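Local coordinates for RagA protein (Porphyromonas gingivalis, PDB 6SLN), which probably imports substrate across the bacterial outer membrane as a TonB-dependent receptor, a beta-barrel whose pore is filled by a plug domain, at residues A[173-177]-A[178-182]; A[451-454]-A[455-458]; A[879-882]-A[883-887]. All coordinates share one frame; numbering follows the deposited sequence.

How the contacts relate
Three local contacts, far apart in sequence, come in the order 1, 2, 3, and none touches another. Contact 1 lies in the plug domain, where the chain enters strand 180-186 of the plug's small mixed sheet, packed against barrel strands 345-360 and 363-377. Contact 2 closes the barrel hairpin of strands 435-450 and 456-475; its centre is about 32 Å from that of contact 1, on the same side of the chain's centre. Contact 3 lies at the opposite side, after helix 874-879 in the long connection to barrel strand 921-937, with its centre about 74 Å from that of contact 2. Together they sample plug, barrel rim and the loop region that meets a second protein.

Contact 1 (A[173-177]-A[178-182]); sequences ATMNP and NDFES
Asn176 and Asn178 meet in an Asx turn with proline at its second position, which leads the chain of the plug domain into strand 180-186 by way of a 3-10 segment. The Asn176 side chain has CG anti to the backbone N (chi1 -178°), which carries OD1 forward along the chain to accept from Asn178 N at 3.2 Å; the donor stands well above the plane of the side-chain carbonyl. A second bond spans the same bend, from Asp179 N to Asn176 O at 3.0 Å, and Phe180 N continues the series to Pro177 O at 3.1 Å. Asp179 lies across Asn176 at roughly a right angle, its carboxylate plane turned 55° from the amide plane. The outer polar atoms of both have partners elsewhere: Asn176 ND2 donates to Asp315, while Asp179 OD1 is held by Tyr328 and Ser330 of strand 325-337, so the turn is tied to the barrel wall. The Phe180 ring folds back beneath the proline. Met175 CB touches CZ of that ring obliquely at 4.1 Å, and Met175 SD lies at the ring edge, 5.5 Å from its centroid, a Met-aromatic contact. Over one face sits Pro177 CA, in a CH-pi contact 3.7 Å from the Phe180 ring centroid and 13° off the ring normal.

Contact 2 (A[451-454]-A[455-458]); sequences TPIK and GLTL
Leu456 reaches back over the turn to Ile453 and Pro452, and its atoms meet them in succession. CB points toward the preceding segment and lies 3.5 Å from Ile453 CG1, the branch of Ile453 that is turned to it. With chi1 at -177°, Leu456 CG is anti to the backbone N and is carried to the CG-CD edge of the proline ring, where Pro452 CD is 3.9 Å from Leu456 CG. At the tip, Leu456 CD2 rests on Pro452 CG at 3.7 Å, the leucine crossing the ring at about a right angle, and the same methyl also meets Ile453 CD1.

The backbone carrying these groups forms a type II beta turn from Ile453 to Leu456, the last part of the connection between antiparallel barrel strands 435-450 and 456-475. Gly455 occupies its third position with a positive phi of 86°, at which a CB would press against the carbonyl oxygen of Lys454. The closing bond, Leu456 N to Ile453 O at 3.1 Å, is weak, with an N-H...O angle of 133°; the contact of Ile453 CG1 with Leu456 CB bridges the same two residues.

At the open end of the loop, Thr451 CA makes a C-H...O contact with Leu456 O at 3.3 Å. Thr451 and Thr457 lie side by side pointing the same way, the methyl CG2 of Thr451 next to the hydroxyl of Thr457, while Thr451 OG1 makes a weak bond to Trp362 O. Leu458, whose CD1 lies 4.3 Å from Pro452 CG, also borders the bound phospholipid.

Contact 3 (A[879-882]-A[883-887]); sequences TENG and GGLMQ
Gly883 meets the side chain of Asn881 through its backbone N, which donates to Asn881 OD1 at 2.7 Å. The bond defines an Asx turn in the loop that follows helix 874-879. Asn881 CG is anti to its own N (chi1 -167°), which points OD1 at the N-H groups of the two glycines, and Gly883 N comes almost in line with the side-chain C=O, at a C=O...N angle of 162°. The carbonyl of Gly883 points the other way, to a basic side chain on the chain of another protein.

Gly884 follows with a second N-H to the same acceptor: Gly884 N is also 2.7 Å from Asn881 OD1, but its N-H...O angle of 117° makes this bond weak. Gly884 O sits over one face of the Asn881 amide, 3.3 Å from Asn881 CG, and takes a weak bond from Lys890.

Leu885 has left-handed backbone angles that bend the chain again. Its side chain crosses that of Asn881 at about a right angle, with Leu885 CD1 4.0 Å from Asn881 ND2, and Leu885 O accepts a hydrogen bond from Lys890 NZ.

Met886 is bent at both chi2 and chi3, which folds its sulfur back over the start of the turn: Met886 SD lies 3.7 Å from Gly882 O and 3.9 Å from Asn881 O. From there the side chain packs on Phe248 and Ala252 of helix 242-252. Gln887 NE2 makes a weak hydrogen bond to the backbone of the other protein's chain.

Chemically, one buried amide oxygen receives two N-H groups, one well aligned and one weak, while Lys890 NZ bonds to Asn881 O and Leu885 O and weakly to Gly884 O; its charge probably offsets the mutual repulsion of these oxygens where the loop doubles back.

Contact 1 (A[173-177]-A[178-182])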
loop_
_atom_site.group_PDB
_atom_site.type_symbol
_atom_site.label_atom_id
_atom_site.label_comp_id
_atom_site.label_asym_id
_atom_site.label_seq_id
_atom_site.Cartn_x
_atom_site.Cartn_y
_atom_site.Cartn_z
ATOM N N ALA A 173 1.355 0.893 25.925
ATOM C CA ALA A 173 1.654 -0.541 25.916
ATOM C C ALA A 173 3.004 -0.877 25.262
ATOM O O ALA A 173 3.602 -1.910 25.595
ATOM C CB ALA A 173 0.541 -1.306 25.198
ATOM N N THR A 174 3.489 -0.057 24.323
ATOM C CA THR A 174 4.796 -0.316 23.726
ATOM C C THR A 174 5.945 0.111 24.629
ATOM O O THR A 174 7.104 0.013 24.211
ATOM C CB THR A 174 4.941 0.388 22.364
ATOM O OG1 THR A 174 5.056 1.816 22.536
ATOM C CG2 THR A 174 3.756 0.058 21.425
ATOM N N MET A 175 5.657 0.570 25.845
ATOM C CA MET A 175 6.671 1.021 26.787
ATOM C C MET A 175 6.876 -0.017 27.884
ATOM O O MET A 175 5.946 -0.725 28.281
ATOM C CB MET A 175 6.283 2.357 27.430
ATOM C CG MET A 175 5.997 3.527 26.476
ATOM S SD MET A 175 6.184 5.068 27.397
ATOM C CE MET A 175 6.155 6.279 26.083
ATOM N N ASN A 176 8.100 -0.087 28.384
ATOM C CA ASN A 176 8.440 -0.990 29.475
ATOM C C ASN A 176 8.008 -0.360 30.798
ATOM O O ASN A 176 8.610 0.627 31.243
ATOM C CB ASN A 176 9.945 -1.293 29.437
ATOM C CG ASN A 176 10.401 -2.272 30.512
ATOM O OD1 ASN A 176 9.618 -2.743 31.347
ATOM N ND2 ASN A 176 11.697 -2.571 30.501
ATOM N N PRO A 177 6.986 -0.912 31.466
ATOM C CA PRO A 177 6.455 -0.261 32.675
ATOM C C PRO A 177 7.396 -0.306 33.852
ATOM O O PRO A 177 7.142 0.386 34.847
ATOM C CB PRO A 177 5.178 -1.052 32.971
ATOM C CG PRO A 177 5.030 -2.040 31.827
ATOM C CD PRO A 177 6.378 -2.232 31.253
ATOM N N ASN A 178 8.461 -1.104 33.789
ATOM C CA ASN A 178 9.476 -1.058 34.830
ATOM C C ASN A 178 10.248 0.244 34.820
ATOM O O ASN A 178 10.924 0.553 35.807
ATOM C CB ASN A 178 10.449 -2.206 34.665
ATOM C CG ASN A 178 10.149 -3.320 35.590
ATOM O OD1 ASN A 178 9.997 -4.450 35.160
ATOM N ND2 ASN A 178 10.045 -3.018 36.877
ATOM N N ASP A 179 10.198 0.980 33.706
ATOM C CA ASP A 179 10.780 2.310 33.620
ATOM C C ASP A 179 9.925 3.376 34.290
ATOM O O ASP A 179 10.368 4.524 34.379
ATOM C CB ASP A 179 11.005 2.679 32.156
ATOM C CG ASP A 179 11.849 1.661 31.437
ATOM O OD1 ASP A 179 12.644 0.992 32.119
ATOM O OD2 ASP A 179 11.719 1.528 30.203
ATOM N N PHE A 180 8.730 3.018 34.773
ATOM C CA PHE A 180 7.814 3.958 35.407
ATOM C C PHE A 180 8.146 4.121 36.885
ATOM O O PHE A 180 8.219 3.137 37.631
ATOM C CB PHE A 180 6.368 3.492 35.254
ATOM C CG PHE A 180 5.898 3.392 33.827
ATOM C CD1 PHE A 180 6.660 3.885 32.788
ATOM C CD2 PHE A 180 4.680 2.808 33.534
ATOM C CE1 PHE A 180 6.211 3.797 31.489
ATOM C CE2 PHE A 180 4.227 2.714 32.236
ATOM C CZ PHE A 180 4.988 3.208 31.215
ATOM N N GLU A 181 8.345 5.370 37.302
ATOM C CA GLU A 181 8.627 5.656 38.704
ATOM C C GLU A 181 7.343 5.733 39.507
ATOM O O GLU A 181 7.216 5.113 40.568
ATOM C CB GLU A 181 9.394 6.971 38.832
ATOM C CG GLU A 181 9.854 7.287 40.236
ATOM C CD GLU A 181 10.626 6.139 40.849
ATOM O OE1 GLU A 181 9.992 5.283 41.504
ATOM O OE2 GLU A 181 11.865 6.087 40.670
ATOM N N SER A 182 6.385 6.502 39.017
ATOM C CA SER A 182 5.136 6.694 39.721
ATOM C C SER A 182 4.051 6.941 38.693
ATOM O O SER A 182 4.312 7.089 37.494
ATOM C CB SER A 182 5.229 7.854 40.717
ATOM O OG SER A 182 6.028 8.906 40.201
#

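Contact 2 (A[451-454]-A[455-458])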
loop_
_atom_site.group_PDB
_atom_site.type_symbol
_atom_site.label_atom_id
_atom_site.label_comp_id
_atom_site.label_asym_id
_atom_site.label_seq_id
_atom_site.Cartn_x
_atom_site.Cartn_y
_atom_site.Cartn_z
ATOM N N THR A 451 16.681 29.162 33.444
ATOM C CA THR A 451 16.446 30.008 34.611
ATOM C C THR A 451 17.304 31.263 34.474
ATOM O O THR A 451 18.511 31.229 34.765
ATOM C CB THR A 451 16.764 29.268 35.916
ATOM O OG1 THR A 451 17.930 28.449 35.747
ATOM C CG2 THR A 451 15.589 28.379 36.319
ATOM N N PRO A 452 16.738 32.389 34.009
ATOM C CA PRO A 452 17.558 33.578 33.722
ATOM C C PRO A 452 17.675 34.569 34.872
ATOM O O PRO A 452 18.670 35.301 34.950
ATOM C CB PRO A 452 16.831 34.210 32.530
ATOM C CG PRO A 452 15.407 33.854 32.737
ATOM C CD PRO A 452 15.378 32.511 33.452
ATOM N N ILE A 453 16.656 34.639 35.739
ATOM C CA ILE A 453 16.692 35.422 36.971
ATOM C C ILE A 453 16.088 34.567 38.078
ATOM O O ILE A 453 15.420 33.564 37.817
ATOM C CB ILE A 453 15.932 36.766 36.856
ATOM C CG1 ILE A 453 14.423 36.514 36.830
ATOM C CG2 ILE A 453 16.385 37.559 35.620
ATOM C CD1 ILE A 453 13.613 37.660 36.267
ATOM N N LYS A 454 16.328 34.962 39.329
ATOM C CA LYS A 454 15.858 34.153 40.451
ATOM C C LYS A 454 14.345 34.037 40.407
ATOM O O LYS A 454 13.643 35.023 40.173
ATOM C CB LYS A 454 16.291 34.756 41.785
ATOM C CG LYS A 454 16.021 33.835 42.980
ATOM C CD LYS A 454 14.835 34.307 43.837
ATOM C CE LYS A 454 14.702 33.481 45.127
ATOM N NZ LYS A 454 13.327 32.911 45.281
ATOM N N GLY A 455 13.848 32.825 40.619
ATOM C CA GLY A 455 12.426 32.513 40.548
ATOM C C GLY A 455 11.909 32.172 39.162
ATOM O O GLY A 455 11.069 31.282 39.012
ATOM N N LEU A 456 12.412 32.865 38.140
ATOM C CA LEU A 456 11.938 32.689 36.772
ATOM C C LEU A 456 12.465 31.392 36.158
ATOM O O LEU A 456 13.679 31.182 36.079
ATOM C CB LEU A 456 12.359 33.876 35.914
ATOM C CG LEU A 456 11.811 33.739 34.500
ATOM C CD1 LEU A 456 10.323 33.435 34.562
ATOM C CD2 LEU A 456 12.072 34.991 33.690
ATOM N N THR A 457 11.554 30.541 35.689
ATOM C CA THR A 457 11.911 29.332 34.958
ATOM C C THR A 457 11.090 29.280 33.676
ATOM O O THR A 457 9.859 29.393 33.720
ATOM C CB THR A 457 11.673 28.086 35.810
ATOM O OG1 THR A 457 12.426 28.202 37.020
ATOM C CG2 THR A 457 12.121 26.833 35.071
ATOM N N LEU A 458 11.772 29.137 32.537
ATOM C CA LEU A 458 11.142 29.034 31.222
ATOM C C LEU A 458 11.431 27.643 30.679
ATOM O O LEU A 458 12.580 27.338 30.348
ATOM C CB LEU A 458 11.680 30.097 30.266
ATOM C CG LEU A 458 11.976 31.464 30.872
ATOM C CD1 LEU A 458 12.606 32.364 29.847
ATOM C CD2 LEU A 458 10.697 32.079 31.375
#

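Contact 3 (A[879-882]-A[883-887])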
loop_
_atom_site.group_PDB
_atom_site.type_symbol
_atom_site.label_atom_id
_atom_site.label_comp_id
_atom_site.label_asym_id
_atom_site.label_seq_id
_atom_site.Cartn_x
_atom_site.Cartn_y
_atom_site.Cartn_z
ATOM N N THR A 879 -28.115 -20.737 25.470
ATOM C CA THR A 879 -28.019 -21.971 26.237
ATOM C C THR A 879 -29.316 -22.330 26.964
ATOM O O THR A 879 -29.500 -23.492 27.334
ATOM C CB THR A 879 -26.882 -21.864 27.237
ATOM O OG1 THR A 879 -27.064 -20.674 28.009
ATOM C CG2 THR A 879 -25.576 -21.801 26.517
ATOM N N GLU A 880 -30.227 -21.386 27.184
ATOM C CA GLU A 880 -31.486 -21.735 27.834
ATOM C C GLU A 880 -32.673 -21.628 26.885
ATOM O O GLU A 880 -33.826 -21.667 27.327
ATOM C CB GLU A 880 -31.689 -20.883 29.083
ATOM C CG GLU A 880 -30.572 -21.107 30.076
ATOM C CD GLU A 880 -30.651 -20.219 31.279
ATOM O OE1 GLU A 880 -31.720 -19.624 31.497
ATOM O OE2 GLU A 880 -29.645 -20.114 32.009
ATOM N N ASN A 881 -32.410 -21.533 25.581
ATOM C CA ASN A 881 -33.471 -21.408 24.588
ATOM C C ASN A 881 -34.078 -22.776 24.272
ATOM O O ASN A 881 -33.435 -23.621 23.631
ATOM C CB ASN A 881 -32.927 -20.754 23.328
ATOM C CG ASN A 881 -34.020 -20.306 22.391
ATOM O OD1 ASN A 881 -35.014 -21.022 22.166
ATOM N ND2 ASN A 881 -33.840 -19.119 21.815
ATOM N N GLY A 882 -35.327 -22.985 24.696
ATOM C CA GLY A 882 -36.065 -24.175 24.336
ATOM C C GLY A 882 -36.949 -24.085 23.105
ATOM O O GLY A 882 -37.646 -25.059 22.784
ATOM N N GLY A 883 -36.946 -22.961 22.389
ATOM C CA GLY A 883 -37.832 -22.808 21.247
ATOM C C GLY A 883 -37.135 -22.453 19.949
ATOM O O GLY A 883 -37.786 -22.176 18.935
ATOM N N GLY A 884 -35.809 -22.462 19.968
ATOM C CA GLY A 884 -35.048 -22.193 18.765
ATOM C C GLY A 884 -33.587 -22.443 19.055
ATOM O O GLY A 884 -33.195 -22.676 20.202
ATOM N N LEU A 885 -32.779 -22.370 17.993
ATOM C CA LEU A 885 -31.364 -22.730 18.051
ATOM C C LEU A 885 -31.186 -24.162 18.554
ATOM O O LEU A 885 -30.269 -24.483 19.310
ATOM C CB LEU A 885 -30.595 -21.736 18.907
ATOM C CG LEU A 885 -30.566 -20.411 18.168
ATOM C CD1 LEU A 885 -30.813 -19.268 19.135
ATOM C CD2 LEU A 885 -29.247 -20.277 17.451
ATOM N N MET A 886 -32.082 -25.038 18.126
ATOM C CA MET A 886 -32.173 -26.338 18.762
ATOM C C MET A 886 -31.067 -27.288 18.315
ATOM O O MET A 886 -31.035 -28.438 18.769
ATOM C CB MET A 886 -33.555 -26.926 18.503
ATOM C CG MET A 886 -34.681 -26.085 19.104
ATOM S SD MET A 886 -34.707 -26.142 20.903
ATOM C CE MET A 886 -35.093 -27.875 21.191
ATOM N N GLN A 887 -30.155 -26.830 17.454
ATOM C CA GLN A 887 -28.953 -27.578 17.114
ATOM C C GLN A 887 -27.805 -27.290 18.065
ATOM O O GLN A 887 -26.759 -27.935 17.967
ATOM C CB GLN A 887 -28.517 -27.270 15.685
ATOM C CG GLN A 887 -27.877 -25.896 15.530
ATOM C CD GLN A 887 -28.847 -24.870 14.984
ATOM O OE1 GLN A 887 -29.992 -24.746 15.453
ATOM N NE2 GLN A 887 -28.400 -24.131 13.973
#